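Local coordinates for NAD-dependent dehydrogenase (Rhizobium meliloti, PDB 4Z0P), which reduces glyoxylate and hydroxypyruvate to the corresponding hydroxy acids, using NADPH as the hydride donor, at residues A[28-33]-A[48-53]; A[69-74]-A[298-303]; A[122-127]-A[131-136]. One frame throughout, in Å; residues are numbered along the deposited sequence.

Contact 1: A[28-33]-A[48-53]; sequences PGREVI and IDYAVV
Arg30 and Tyr50, which touch across this contact, also share a partner: OE2 of Glu305 forms a salt bridge with Arg30 NH2 and a hydrogen bond with Tyr50 OH. The setting is a five-stranded parallel sheet, in which strand 8-12 runs between strands 32-34 and 50-54. The two segments therefore meet through side chains that reach past a strand, and their nearest CA atoms, those of Ile33 and Ala51, are 9.2 Å apart. Arg30 manages this with a straight chain from CG to NE, which carries its guanidinium to the Tyr50 ring. The planes of the two groups stand 85° apart: Tyr50 CE2 lies over one face of the guanidinium, while Arg30 NH1 sits at the ring edge, in its plane, 3.7 Å from Tyr50 CE2. This is an edge-on approach, not a cation-pi stack, and NH1 also hydrogen-bonds to the backbone O of Ser6. One face of the Tyr50 ring is covered by its own neighbour, Asp49 CB, 3.7 Å above the centre. Ile33 and Ile48 form the second, purely apolar pair. Arg30 touches Val8 and Ile48 touches Ile9, consecutive residues of the intervening strand, so the two pairs pass it on different faces of the sheet. Both isoleucines have CD1 in an extended position (chi2 171° and 173°), and these terminal methyls meet tip to tip, Ile33 CD1 to Ile48 CD1 at 3.7 Å.

Contact 2: A[69-74]-A[298-303]; sequences VVFSGG and EHQIAR. With OXD (oxalic acid), chain C.
Phe71 projects from strand 69-72 onto helix 290-305 and meets Gln300 and Ile301, which are successive residues on the helix. Gln300 brings its CB to the rim of the ring, near the ring plane, with Phe71 CE1 at 3.6 Å. Ile301 crosses the phenyl at about a right angle and offers CG1, 4.1 Å from Phe71 CZ and about equally far from CE2. Gln300 bends at chi2 (-53°), which turns its amide away from the phenyl and lets NE2 hydrogen-bond to Glu311 OE1; the apolar root of the side chain is left to pack on the ring. The helix, late in the chain, thus packs against the parallel sheet formed by the N-terminal part, as in D-2-hydroxyacid dehydrogenases. Within the sheet side of the contact, Val69 CG1 covers one face of the Phe71 ring, 3.5 Å above its plane and shifted toward the rim. Beyond Phe71 the strand gives way at Gly73 and Gly74 to the loop lining the oxalate pocket. Ser72 OG donates to Gly74 O at 3.0 Å, from 37° out of the carbonyl plane, and Gly74 CA lies 3.1 Å from oxalate O3. The ligand is hydrogen-bonded by Ala75 N, Gly76 N, Arg235 NH1 and His283 NE2.

Contact 3: A[122-127]-A[131-136]; sequences EALAKK and RDLSQP. With OXD (oxalic acid), chain D.
At the C-terminal end of helix 118-126 the chain turns back on itself, and Leu124 of the last helical turn packs against Arg131 and Leu133 of the loop that follows. Leu124 straddles the start of that loop with its two methyls. CD1 lies 3.7 Å from the backbone Arg131 O, and CD2 is 4.0 Å from Arg131 CB. Hydrocarbon thus covers the carbonyl oxygen, which is buried with no hydrogen-bonding partner in the model. Leu133 joins more loosely, its CD1 being 4.4 Å from Leu124 CD1. Its other methyl, CD2, sits 3.8 Å above the plane of the Arg131 guanidinium, over the centre; with CG anti to the backbone N (chi1 -175°) and an extended chain, the arginine runs its CB and CD past Leu124 CD2 and sets the guanidinium against Leu133 CD2. This helix-to-loop turn belongs to the dimer interface. Glu122, one turn before Lys126, forms a salt bridge through OE1 with Arg119 NH2 of the second subunit. An oxalate next to it is hydrogen-bonded by His118 and Arg119 of both subunits; Glu122 OE1 comes no closer to oxalate O5 than 3.7 Å, and the surrounding cationic groups probably offset the like charges. Downstream, Gln135 O accepts a hydrogen bond from Arg102 NH1 of the second subunit. The Gln135 amide is held within its own subunit: NE2 donates to Pro136 O at 2.9 Å, nearly straight (171°), in the carbonyl plane and on a lone pair, and also to Leu115 O, while OE1 accepts from Gln117 NE2.

How the contacts relate
Contacts 1 and 2 adjoin, with centres about 10 Å apart, and use neighbouring strands, 50-54 and 69-72, of one parallel sheet. They are joined by a probable backbone hydrogen bond from Phe71 N to Ala51 O (2.9 Å); Arg30 NH2 lies 3.4 Å from Ile301 CG2, and Ile301 also packs on Tyr50. Contact 2 leads to the oxalate beside NADPH through Gly74, whereas contact 1 lies away from the annotated sites. Contact 3 is on the opposite side of the chain's centre, with its centre about 53 Å from that of contact 1 and about 49 Å from that of contact 2. Though nested in sequence within 69-303, it borders a different oxalate, held between the subunits.

Contact 1: A[28-33]-A[48-53]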
loop_
_atom_site.group_PDB
_atom_site.type_symbol
_atom_site.label_atom_id
_atom_site.label_comp_id
_atom_site.label_asym_id
_atom_site.label_seq_id
_atom_site.Cartn_x
_atom_site.Cartn_y
_atom_site.Cartn_z
ATOM N N PRO A 28 30.722 -13.334 -16.908
ATOM C CA PRO A 28 31.236 -14.309 -17.869
ATOM C C PRO A 28 32.703 -14.038 -18.188
ATOM O O PRO A 28 33.104 -12.882 -18.318
ATOM C CB PRO A 28 30.322 -14.135 -19.092
ATOM C CG PRO A 28 29.565 -12.879 -18.869
ATOM C CD PRO A 28 29.504 -12.661 -17.397
ATOM N N GLY A 29 33.500 -15.094 -18.238
ATOM C CA GLY A 29 34.924 -14.977 -18.540
ATOM C C GLY A 29 35.817 -14.684 -17.339
ATOM O O GLY A 29 37.036 -14.616 -17.500
ATOM N N ARG A 30 35.236 -14.507 -16.147
ATOM C CA ARG A 30 35.995 -14.232 -14.917
ATOM C C ARG A 30 35.721 -15.305 -13.893
ATOM O O ARG A 30 34.601 -15.777 -13.777
ATOM C CB ARG A 30 35.566 -12.898 -14.286
ATOM C CG ARG A 30 35.753 -11.695 -15.172
ATOM C CD ARG A 30 35.281 -10.434 -14.498
ATOM N NE ARG A 30 35.416 -9.318 -15.426
ATOM C CZ ARG A 30 36.530 -8.624 -15.638
ATOM N NH1 ARG A 30 37.656 -8.876 -14.976
ATOM N NH2 ARG A 30 36.514 -7.643 -16.522
ATOM N N GLU A 31 36.733 -15.641 -13.117
ATOM C CA GLU A 31 36.551 -16.480 -11.950
ATOM C C GLU A 31 35.781 -15.667 -10.913
ATOM O O GLU A 31 36.082 -14.492 -10.710
ATOM C CB GLU A 31 37.894 -16.920 -11.381
ATOM C CG GLU A 31 37.740 -17.907 -10.229
ATOM C CD GLU A 31 39.044 -18.303 -9.553
ATOM O OE1 GLU A 31 40.123 -17.779 -9.908
ATOM O OE2 GLU A 31 38.959 -19.142 -8.628
ATOM N N VAL A 32 34.764 -16.279 -10.297
ATOM C CA VAL A 32 33.975 -15.644 -9.242
ATOM C C VAL A 32 34.343 -16.388 -7.969
ATOM O O VAL A 32 34.287 -17.603 -7.934
ATOM C CB VAL A 32 32.465 -15.740 -9.517
ATOM C CG1 VAL A 32 31.686 -15.075 -8.395
ATOM C CG2 VAL A 32 32.149 -15.068 -10.845
ATOM N N ILE A 33 34.757 -15.654 -6.943
ATOM C CA ILE A 33 35.242 -16.222 -5.694
ATOM C C ILE A 33 34.239 -15.802 -4.619
ATOM O O ILE A 33 34.298 -14.682 -4.108
ATOM C CB ILE A 33 36.663 -15.720 -5.378
ATOM C CG1 ILE A 33 37.621 -16.049 -6.521
ATOM C CG2 ILE A 33 37.165 -16.328 -4.099
ATOM C CD1 ILE A 33 38.978 -15.405 -6.400
ATOM N N ILE A 48 43.687 -9.227 -7.282
ATOM C CA ILE A 48 42.305 -9.224 -7.721
ATOM C C ILE A 48 41.777 -7.791 -7.674
ATOM O O ILE A 48 41.962 -7.086 -6.679
ATOM C CB ILE A 48 41.442 -10.154 -6.834
ATOM C CG1 ILE A 48 41.928 -11.603 -6.995
ATOM C CG2 ILE A 48 39.960 -10.005 -7.190
ATOM C CD1 ILE A 48 41.257 -12.570 -6.054
ATOM N N ASP A 49 41.108 -7.385 -8.751
ATOM C CA ASP A 49 40.744 -5.984 -8.968
ATOM C C ASP A 49 39.393 -5.561 -8.387
ATOM O O ASP A 49 39.188 -4.368 -8.130
ATOM C CB ASP A 49 40.717 -5.665 -10.455
ATOM C CG ASP A 49 42.083 -5.701 -11.122
ATOM O OD1 ASP A 49 43.128 -5.902 -10.476
ATOM O OD2 ASP A 49 42.061 -5.547 -12.346
ATOM N N TYR A 50 38.451 -6.499 -8.216
ATOM C CA TYR A 50 37.064 -6.141 -7.927
ATOM C C TYR A 50 36.491 -7.005 -6.808
ATOM O O TYR A 50 36.761 -8.209 -6.747
ATOM C CB TYR A 50 36.193 -6.361 -9.171
ATOM C CG TYR A 50 36.743 -5.734 -10.417
ATOM C CD1 TYR A 50 36.958 -4.368 -10.482
ATOM C CD2 TYR A 50 37.052 -6.505 -11.552
ATOM C CE1 TYR A 50 37.475 -3.778 -11.624
ATOM C CE2 TYR A 50 37.569 -5.913 -12.700
ATOM C CZ TYR A 50 37.785 -4.545 -12.726
ATOM O OH TYR A 50 38.307 -3.922 -13.853
ATOM N N ALA A 51 35.723 -6.368 -5.921
ATOM C CA ALA A 51 34.990 -7.061 -4.848
ATOM C C ALA A 51 33.620 -6.438 -4.708
ATOM O O ALA A 51 33.478 -5.217 -4.880
ATOM C CB ALA A 51 35.736 -6.952 -3.553
ATOM N N VAL A 52 32.619 -7.286 -4.466
ATOM C CA VAL A 52 31.238 -6.885 -4.204
ATOM C C VAL A 52 30.917 -7.331 -2.794
ATOM O O VAL A 52 31.022 -8.526 -2.490
ATOM C CB VAL A 52 30.226 -7.538 -5.185
ATOM C CG1 VAL A 52 28.881 -6.800 -5.081
ATOM C CG2 VAL A 52 30.748 -7.532 -6.598
ATOM N N VAL A 53 30.634 -6.372 -1.906
ATOM C CA VAL A 53 30.714 -6.636 -0.457
ATOM C C VAL A 53 29.479 -6.129 0.283
ATOM O O VAL A 53 28.923 -5.076 -0.048
ATOM C CB VAL A 53 31.999 -6.060 0.161
ATOM C CG1 VAL A 53 33.231 -6.651 -0.539
ATOM C CG2 VAL A 53 32.021 -4.526 0.161
#

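Contact 2: A[69-74]-A[298-303]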
loop_
_atom_site.group_PDB
_atom_site.type_symbol
_atom_site.label_atom_id
_atom_site.label_comp_id
_atom_site.label_asym_id
_atom_site.label_seq_id
_atom_site.Cartn_x
_atom_site.Cartn_y
_atom_site.Cartn_z
ATOM N N VAL A 69 38.416 -1.307 -7.633
ATOM C CA VAL A 69 37.073 -0.762 -7.374
ATOM C C VAL A 69 36.387 -1.677 -6.367
ATOM O O VAL A 69 36.459 -2.900 -6.488
ATOM C CB VAL A 69 36.180 -0.718 -8.639
ATOM C CG1 VAL A 69 34.882 0.054 -8.371
ATOM C CG2 VAL A 69 36.907 -0.115 -9.826
ATOM N N VAL A 70 35.741 -1.062 -5.385
ATOM C CA VAL A 70 34.926 -1.736 -4.394
ATOM C C VAL A 70 33.466 -1.448 -4.704
ATOM O O VAL A 70 33.080 -0.298 -4.927
ATOM C CB VAL A 70 35.296 -1.277 -2.988
ATOM C CG1 VAL A 70 34.474 -2.018 -1.945
ATOM C CG2 VAL A 70 36.773 -1.506 -2.732
ATOM N N PHE A 71 32.649 -2.491 -4.735
ATOM C CA PHE A 71 31.223 -2.368 -5.002
ATOM C C PHE A 71 30.440 -2.743 -3.762
ATOM O O PHE A 71 30.587 -3.839 -3.275
ATOM C CB PHE A 71 30.805 -3.295 -6.132
ATOM C CG PHE A 71 31.445 -2.952 -7.439
ATOM C CD1 PHE A 71 30.864 -2.013 -8.270
ATOM C CD2 PHE A 71 32.628 -3.550 -7.828
ATOM C CE1 PHE A 71 31.462 -1.660 -9.468
ATOM C CE2 PHE A 71 33.222 -3.219 -9.059
ATOM C CZ PHE A 71 32.614 -2.270 -9.868
ATOM N N SER A 72 29.631 -1.823 -3.262
ATOM C CA SER A 72 28.693 -2.165 -2.192
ATOM C C SER A 72 27.534 -2.994 -2.741
ATOM O O SER A 72 26.968 -2.688 -3.787
ATOM C CB SER A 72 28.132 -0.887 -1.540
ATOM O OG SER A 72 27.239 -1.228 -0.485
ATOM N N GLY A 73 27.121 -3.994 -1.978
ATOM C CA GLY A 73 25.898 -4.729 -2.279
ATOM C C GLY A 73 24.594 -4.003 -1.993
ATOM O O GLY A 73 23.503 -4.512 -2.346
ATOM N N GLY A 74 24.683 -2.828 -1.362
ATOM C CA GLY A 74 23.515 -2.024 -1.018
ATOM C C GLY A 74 23.701 -0.585 -1.434
ATOM O O GLY A 74 24.776 -0.165 -1.894
ATOM N N GLU A 298 28.811 -5.816 -13.329
ATOM C CA GLU A 298 29.343 -6.116 -14.664
ATOM C C GLU A 298 29.424 -4.865 -15.543
ATOM O O GLU A 298 30.438 -4.623 -16.224
ATOM C CB GLU A 298 28.494 -7.156 -15.370
ATOM C CG GLU A 298 28.704 -8.560 -14.870
ATOM C CD GLU A 298 27.601 -9.514 -15.290
ATOM O OE1 GLU A 298 26.821 -9.187 -16.206
ATOM O OE2 GLU A 298 27.515 -10.603 -14.692
ATOM N N HIS A 299 28.352 -4.079 -15.518
ATOM C CA HIS A 299 28.250 -2.859 -16.341
ATOM C C HIS A 299 29.310 -1.845 -15.926
ATOM O O HIS A 299 30.000 -1.283 -16.781
ATOM C CB HIS A 299 26.830 -2.272 -16.256
ATOM C CG HIS A 299 26.635 -1.012 -17.050
ATOM N ND1 HIS A 299 26.752 -0.968 -18.423
ATOM C CD2 HIS A 299 26.317 0.247 -16.660
ATOM C CE1 HIS A 299 26.529 0.264 -18.846
ATOM N NE2 HIS A 299 26.266 1.023 -17.796
ATOM N N GLN A 300 29.480 -1.657 -14.617
ATOM C CA GLN A 300 30.487 -0.718 -14.101
ATOM C C GLN A 300 31.912 -1.178 -14.375
ATOM O O GLN A 300 32.763 -0.354 -14.727
ATOM C CB GLN A 300 30.284 -0.446 -12.605
ATOM C CG GLN A 300 28.985 0.292 -12.306
ATOM C CD GLN A 300 28.811 1.588 -13.118
ATOM O OE1 GLN A 300 29.730 2.397 -13.216
ATOM N NE2 GLN A 300 27.629 1.782 -13.706
ATOM N N ILE A 301 32.171 -2.477 -14.222
ATOM C CA ILE A 301 33.476 -3.040 -14.602
ATOM C C ILE A 301 33.757 -2.730 -16.087
ATOM O O ILE A 301 34.859 -2.300 -16.430
ATOM C CB ILE A 301 33.568 -4.559 -14.340
ATOM C CG1 ILE A 301 33.663 -4.830 -12.839
ATOM C CG2 ILE A 301 34.795 -5.158 -15.032
ATOM C CD1 ILE A 301 33.483 -6.278 -12.416
ATOM N N ALA A 302 32.770 -2.932 -16.959
ATOM C CA ALA A 302 32.983 -2.712 -18.392
ATOM C C ALA A 302 33.286 -1.243 -18.677
ATOM O O ALA A 302 34.171 -0.919 -19.485
ATOM C CB ALA A 302 31.785 -3.188 -19.205
ATOM N N ARG A 303 32.568 -0.349 -18.013
ATOM C CA ARG A 303 32.858 1.080 -18.129
ATOM C C ARG A 303 34.291 1.389 -17.675
ATOM O O ARG A 303 35.035 2.071 -18.372
ATOM C CB ARG A 303 31.861 1.914 -17.318
ATOM C CG ARG A 303 30.448 1.959 -17.890
ATOM C CD ARG A 303 29.528 2.777 -16.986
ATOM N NE ARG A 303 29.936 4.180 -16.934
ATOM C CZ ARG A 303 29.623 5.108 -17.838
ATOM N NH1 ARG A 303 28.869 4.820 -18.900
ATOM N NH2 ARG A 303 30.074 6.348 -17.683
HETATM C C1 OXD C . 20.998 -0.956 1.550
HETATM C C2 OXD C . 20.399 -1.703 2.650
HETATM O O3 OXD C . 20.785 -1.301 0.360
HETATM O O4 OXD C . 20.169 -2.914 2.517
HETATM O O5 OXD C . 21.730 0.015 1.838
HETATM O O6 OXD C . 20.133 -1.120 3.712
#

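Contact 3: A[122-127]-A[131-136]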
loop_
_atom_site.group_PDB
_atom_site.type_symbol
_atom_site.label_atom_id
_atom_site.label_comp_id
_atom_site.label_asym_id
_atom_site.label_seq_id
_atom_site.Cartn_x
_atom_site.Cartn_y
_atom_site.Cartn_z
ATOM N N GLU A 122 -7.440 -4.367 13.062
ATOM C CA GLU A 122 -6.965 -5.669 13.554
ATOM C C GLU A 122 -7.350 -5.896 15.011
ATOM O O GLU A 122 -7.700 -7.020 15.383
ATOM C CB GLU A 122 -5.457 -5.822 13.388
ATOM C CG GLU A 122 -5.004 -5.939 11.936
ATOM C CD GLU A 122 -5.477 -7.224 11.299
ATOM O OE1 GLU A 122 -5.162 -8.281 11.846
ATOM O OE2 GLU A 122 -6.205 -7.179 10.288
ATOM N N ALA A 123 -7.314 -4.840 15.823
ATOM C CA ALA A 123 -7.725 -4.950 17.236
ATOM C C ALA A 123 -9.220 -5.271 17.328
ATOM O O ALA A 123 -9.653 -6.096 18.139
ATOM C CB ALA A 123 -7.391 -3.679 18.005
ATOM N N LEU A 124 -10.001 -4.641 16.467
ATOM C CA LEU A 124 -11.441 -4.950 16.377
ATOM C C LEU A 124 -11.663 -6.397 15.945
ATOM O O LEU A 124 -12.454 -7.128 16.570
ATOM C CB LEU A 124 -12.138 -3.989 15.438
ATOM C CG LEU A 124 -12.290 -2.559 15.961
ATOM C CD1 LEU A 124 -12.551 -1.599 14.812
ATOM C CD2 LEU A 124 -13.402 -2.461 17.015
ATOM N N ALA A 125 -10.917 -6.842 14.938
ATOM C CA ALA A 125 -11.037 -8.217 14.473
ATOM C C ALA A 125 -10.686 -9.236 15.571
ATOM O O ALA A 125 -11.356 -10.261 15.701
ATOM C CB ALA A 125 -10.193 -8.439 13.229
ATOM N N LYS A 126 -9.666 -8.943 16.376
ATOM C CA LYS A 126 -9.297 -9.807 17.495
ATOM C C LYS A 126 -10.459 -9.988 18.488
ATOM O O LYS A 126 -10.614 -11.048 19.071
ATOM C CB LYS A 126 -8.053 -9.251 18.211
ATOM C CG LYS A 126 -7.394 -10.223 19.161
ATOM C CD LYS A 126 -5.962 -9.804 19.486
ATOM C CE LYS A 126 -5.140 -10.961 20.039
ATOM N NZ LYS A 126 -5.485 -11.287 21.448
ATOM N N LYS A 127 -11.281 -8.955 18.656
ATOM C CA LYS A 127 -12.466 -9.007 19.512
ATOM C C LYS A 127 -13.703 -9.532 18.790
ATOM O O LYS A 127 -14.767 -9.590 19.386
ATOM C CB LYS A 127 -12.746 -7.600 20.069
ATOM C CG LYS A 127 -11.645 -7.133 21.000
ATOM C CD LYS A 127 -12.016 -5.888 21.781
ATOM C CE LYS A 127 -12.188 -4.699 20.868
ATOM N N ARG A 131 -16.926 -2.921 13.344
ATOM C CA ARG A 131 -17.114 -1.506 13.576
ATOM C C ARG A 131 -16.415 -0.682 12.531
ATOM O O ARG A 131 -15.202 -0.667 12.471
ATOM C CB ARG A 131 -16.575 -1.118 14.974
ATOM C CG ARG A 131 -16.818 0.297 15.369
ATOM C CD ARG A 131 -16.245 0.602 16.756
ATOM N NE ARG A 131 -16.141 2.042 16.962
ATOM C CZ ARG A 131 -15.244 2.657 17.740
ATOM N NH1 ARG A 131 -15.264 3.985 17.825
ATOM N NH2 ARG A 131 -14.320 1.973 18.426
ATOM N N ASP A 132 -17.190 0.118 11.803
ATOM C CA ASP A 132 -16.649 1.055 10.818
ATOM C C ASP A 132 -16.115 2.282 11.526
ATOM O O ASP A 132 -16.785 2.807 12.415
ATOM C CB ASP A 132 -17.739 1.481 9.839
ATOM C CG ASP A 132 -18.258 0.322 9.014
ATOM O OD1 ASP A 132 -17.657 -0.761 9.120
ATOM O OD2 ASP A 132 -19.251 0.474 8.269
ATOM N N LEU A 133 -14.929 2.746 11.133
ATOM C CA LEU A 133 -14.327 3.936 11.714
ATOM C C LEU A 133 -14.366 5.073 10.715
ATOM O O LEU A 133 -14.243 4.871 9.510
ATOM C CB LEU A 133 -12.861 3.668 12.074
ATOM C CG LEU A 133 -12.669 2.454 12.994
ATOM C CD1 LEU A 133 -11.178 2.188 13.151
ATOM C CD2 LEU A 133 -13.349 2.679 14.329
ATOM N N SER A 134 -14.489 6.286 11.226
ATOM C CA SER A 134 -14.385 7.455 10.366
ATOM C C SER A 134 -13.007 7.446 9.712
ATOM O O SER A 134 -11.999 7.165 10.362
ATOM C CB SER A 134 -14.633 8.749 11.144
ATOM O OG SER A 134 -16.025 8.957 11.298
ATOM N N GLN A 135 -12.962 7.761 8.415
ATOM C CA GLN A 135 -11.770 7.491 7.620
ATOM C C GLN A 135 -11.372 8.640 6.692
ATOM O O GLN A 135 -12.114 8.990 5.769
ATOM C CB GLN A 135 -12.041 6.227 6.797
ATOM C CG GLN A 135 -10.893 5.801 5.887
ATOM C CD GLN A 135 -9.662 5.451 6.679
ATOM O OE1 GLN A 135 -9.682 4.497 7.456
ATOM N NE2 GLN A 135 -8.604 6.228 6.527
ATOM N N PRO A 136 -10.203 9.230 6.921
ATOM C CA PRO A 136 -9.699 10.219 5.964
ATOM C C PRO A 136 -9.242 9.582 4.660
ATOM O O PRO A 136 -8.961 8.379 4.609
ATOM C CB PRO A 136 -8.497 10.820 6.689
ATOM C CG PRO A 136 -8.064 9.768 7.623
ATOM C CD PRO A 136 -9.313 9.095 8.091
HETATM C C1 OXD D . -1.523 -7.764 11.242
HETATM C C2 OXD D . -1.182 -6.580 12.012
HETATM O O3 OXD D . -1.355 -8.888 11.749
HETATM O O4 OXD D . -0.577 -5.653 11.445
HETATM O O5 OXD D . -1.973 -7.613 10.088
HETATM O O6 OXD D . -1.498 -6.519 13.213
#